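CDGSH iron-sulfur domain-containing protein 3, mitochondrial (Homo sapiens, PDB 6AVJ) is a monomeric NEET protein that carries two [2Fe-2S] clusters, can transfer them to the apoferrodoxins FDX1 and FDX2, and contributes to mitochondrial iron homeostasis. Local coordinates at residues A[16-21]-A[55-60]. The protein carries 2 engineered substitutions. Residues are numbered along the deposited sequence; the frame is centred on the assembly and turned at random.
Sequences LVAGKT and QETRMV
L16 and R58 pair through both backbone amides. L16 N donates to R58 O at 2.9 Å, and R58 N returns a longer bond to L16 O at 3.2 Å. Past this pair a side chain takes over: T57 OG1 accepts the amide of A18, A18 N to OG1 2.9 Å, in a nearly straight bond (176°). OG1 lies anti to the carbonyl carbon of T57 (chi1 -66°), which turns the hydroxyl to the amide and leaves CG2 3.5 Å from L16 O. Within 55-60, R58 NH1 makes a salt bridge to E56 OE2, which it meets from above the carboxylate plane. T57 CA adds a CA-H...O contact to L16 O at 3.2 Å. Strands 12-16 and 58-62 form a two-stranded antiparallel sheet of the NEET fold, and L16-R58 is a hydrogen-bonded pair at the end of strand 12-16. A type II turn from V17 to K20 follows. A18 CB rests on the backbone of E56, 3.8 Å from E56 CA. The buried L16 crosses V60 at about a right angle, its CG 3.7 Å from V60 CG2. Its CD1 reaches both V60 methyls, and L16 also touches F52 of strand 50-53. With an alanine here, V60 and F52 would probably face a gap.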
ATOM      1  N   LEU A  16     -14.298  -2.412  -1.053  1.00 13.47           N
ATOM      2  CA  LEU A  16     -14.440  -1.198  -1.875  1.00 15.13           C
ATOM      3  C   LEU A  16     -15.894  -0.934  -2.238  1.00 13.73           C
ATOM      4  O   LEU A  16     -16.648  -1.867  -2.496  1.00 17.25           O
ATOM      5  CB  LEU A  16     -13.663  -1.308  -3.174  1.00 15.13           C
ATOM      6  CG  LEU A  16     -12.164  -1.540  -3.033  1.00 16.89           C
ATOM      7  CD1 LEU A  16     -11.490  -1.527  -4.434  1.00 23.02           C
ATOM      8  CD2 LEU A  16     -11.554  -0.584  -2.114  1.00 18.04           C
ATOM      9  N   VAL A  17     -16.260   0.345  -2.286  1.00 15.06           N
ATOM     10  CA  VAL A  17     -17.625   0.820  -2.566  1.00 13.29           C
ATOM     11  C   VAL A  17     -17.605   1.536  -3.913  1.00 15.65           C
ATOM     12  O   VAL A  17     -16.813   2.476  -4.109  1.00 16.31           O
ATOM     13  CB  VAL A  17     -18.118   1.755  -1.453  1.00 17.55           C
ATOM     14  CG1 VAL A  17     -19.449   2.463  -1.884  1.00 16.59           C
ATOM     15  CG2 VAL A  17     -18.273   0.985  -0.133  1.00 20.25           C
ATOM     16  N   ALA A  18     -18.395   1.035  -4.860  1.00 11.81           N
ATOM     17  CA  ALA A  18     -18.490   1.605  -6.199  1.00 14.10           C
ATOM     18  C   ALA A  18     -18.733   3.109  -6.115  1.00 12.99           C
ATOM     19  O   ALA A  18     -19.610   3.574  -5.377  1.00 14.03           O
ATOM     20  CB  ALA A  18     -19.625   0.917  -6.996  1.00 14.51           C
ATOM     21  N   GLY A  19     -17.882   3.865  -6.821  1.00 16.15           N
ATOM     22  CA  GLY A  19     -17.970   5.300  -6.887  1.00 13.39           C
ATOM     23  C   GLY A  19     -17.164   6.032  -5.858  1.00 17.86           C
ATOM     24  O   GLY A  19     -17.162   7.274  -5.849  1.00 14.66           O
ATOM     25  N   LYS A  20     -16.546   5.313  -4.940  1.00 15.77           N
ATOM     26  CA  LYS A  20     -15.849   5.956  -3.841  1.00 16.01           C
ATOM     27  C   LYS A  20     -14.391   6.094  -4.226  1.00 15.31           C
ATOM     28  O   LYS A  20     -13.829   5.207  -4.878  1.00 12.37           O
ATOM     29  CB  LYS A  20     -15.980   5.166  -2.549  1.00 17.96           C
ATOM     30  CG  LYS A  20     -15.410   5.875  -1.350  1.00 20.33           C
ATOM     31  CD  LYS A  20     -15.943   5.214  -0.080  1.00 24.00           C
ATOM     32  CE  LYS A  20     -15.200   5.648   1.167  1.00 23.99           C
ATOM     33  NZ  LYS A  20     -15.870   5.028   2.344  1.00 34.60           N
ATOM     34  N   THR A  21     -13.810   7.224  -3.863  1.00 15.68           N
ATOM     35  CA  THR A  21     -12.405   7.516  -4.169  1.00 13.58           C
ATOM     36  C   THR A  21     -11.517   7.092  -3.015  1.00 14.25           C
ATOM     37  O   THR A  21     -11.817   7.375  -1.853  1.00 10.78           O
ATOM     38  CB  THR A  21     -12.190   9.010  -4.453  1.00 15.63           C
ATOM     39  OG1 THR A  21     -12.885   9.326  -5.648  1.00 17.46           O
ATOM     40  CG2 THR A  21     -10.697   9.326  -4.640  1.00 18.84           C
ATOM     41  N   GLN A  55     -14.646   0.997  -9.197  1.00 17.22           N
ATOM     42  CA  GLN A  55     -15.660   0.873 -10.234  1.00 22.25           C
ATOM     43  C   GLN A  55     -16.781  -0.072  -9.838  1.00 23.55           C
ATOM     44  O   GLN A  55     -17.871   0.020 -10.408  1.00 23.14           O
ATOM     45  CB  GLN A  55     -15.020   0.394 -11.542  1.00 25.13           C
ATOM     46  CG  GLN A  55     -13.879   1.304 -12.062  1.00 35.41           C
ATOM     47  CD  GLN A  55     -14.361   2.660 -12.529  1.00 38.43           C
ATOM     48  OE1 GLN A  55     -14.944   2.786 -13.606  1.00 40.62           O
ATOM     49  NE2 GLN A  55     -14.100   3.695 -11.728  1.00 35.94           N
ATOM     50  N   GLU A  56     -16.546  -0.961  -8.872  1.00 17.24           N
ATOM     51  CA  GLU A  56     -17.553  -1.921  -8.443  1.00 20.21           C
ATOM     52  C   GLU A  56     -17.404  -2.183  -6.945  1.00 18.66           C
ATOM     53  O   GLU A  56     -16.344  -1.965  -6.361  1.00 14.51           O
ATOM     54  CB  GLU A  56     -17.480  -3.202  -9.287  1.00 25.21           C
ATOM     55  CG  GLU A  56     -16.150  -3.785  -9.465  1.00 31.82           C
ATOM     56  CD  GLU A  56     -16.135  -4.994 -10.428  1.00 40.58           C
ATOM     57  OE1 GLU A  56     -16.986  -5.080 -11.346  1.00 49.33           O
ATOM     58  OE2 GLU A  56     -15.255  -5.859 -10.258  1.00 47.23           O
ATOM     59  N   THR A  57     -18.507  -2.552  -6.306  1.00 17.14           N
ATOM     60  CA  THR A  57     -18.485  -2.903  -4.890  1.00 16.89           C
ATOM     61  C   THR A  57     -18.033  -4.354  -4.776  1.00 14.21           C
ATOM     62  O   THR A  57     -18.656  -5.243  -5.342  1.00 11.86           O
ATOM     63  CB  THR A  57     -19.852  -2.666  -4.237  1.00 18.13           C
ATOM     64  OG1 THR A  57     -20.130  -1.253  -4.230  1.00 15.36           O
ATOM     65  CG2 THR A  57     -19.869  -3.213  -2.750  1.00 15.07           C
ATOM     66  N   ARG A  58     -16.911  -4.584  -4.094  1.00 12.68           N
ATOM     67  CA  ARG A  58     -16.348  -5.926  -3.972  1.00 15.65           C
ATOM     68  C   ARG A  58     -15.242  -5.904  -2.915  1.00 14.29           C
ATOM     69  O   ARG A  58     -14.709  -4.849  -2.578  1.00 12.27           O
ATOM     70  CB  ARG A  58     -15.808  -6.453  -5.310  1.00 17.11           C
ATOM     71  CG  ARG A  58     -14.635  -5.681  -5.911  1.00 20.40           C
ATOM     72  CD  ARG A  58     -14.077  -6.346  -7.168  1.00 27.85           C
ATOM     73  NE  ARG A  58     -13.861  -7.788  -6.991  1.00 37.54           N
ATOM     74  CZ  ARG A  58     -14.570  -8.734  -7.618  1.00 38.70           C
ATOM     75  NH1 ARG A  58     -15.555  -8.415  -8.459  1.00 45.04           N
ATOM     76  NH2 ARG A  58     -14.299 -10.019  -7.386  1.00 34.53           N
ATOM     77  N   MET A  59     -14.915  -7.081  -2.401  1.00 11.49           N
ATOM     78  CA  MET A  59     -13.763  -7.269  -1.513  1.00 11.06           C
ATOM     79  C   MET A  59     -12.487  -7.354  -2.368  1.00 12.57           C
ATOM     80  O   MET A  59     -12.451  -8.097  -3.349  1.00 16.42           O
ATOM     81  CB  MET A  59     -13.901  -8.568  -0.726  1.00 19.12           C
ATOM     82  CG  MET A  59     -15.140  -8.646   0.143  1.00 20.45           C
ATOM     83  SD  MET A  59     -15.193  -7.323   1.367  1.00 23.83           S
ATOM     84  CE  MET A  59     -13.585  -7.596   2.205  1.00 17.10           C
ATOM     85  N   VAL A  60     -11.458  -6.587  -2.025  1.00 12.44           N
ATOM     86  CA  VAL A  60     -10.172  -6.693  -2.703  1.00 13.90           C
ATOM     87  C   VAL A  60      -9.099  -6.851  -1.631  1.00 16.53           C
ATOM     88  O   VAL A  60      -9.337  -6.632  -0.450  1.00 14.61           O
ATOM     89  CB  VAL A  60      -9.849  -5.478  -3.578  1.00 11.69           C
ATOM     90  CG1 VAL A  60     -10.948  -5.268  -4.622  1.00 13.43           C
ATOM     91  CG2 VAL A  60      -9.673  -4.263  -2.712  1.00 12.91           C
TER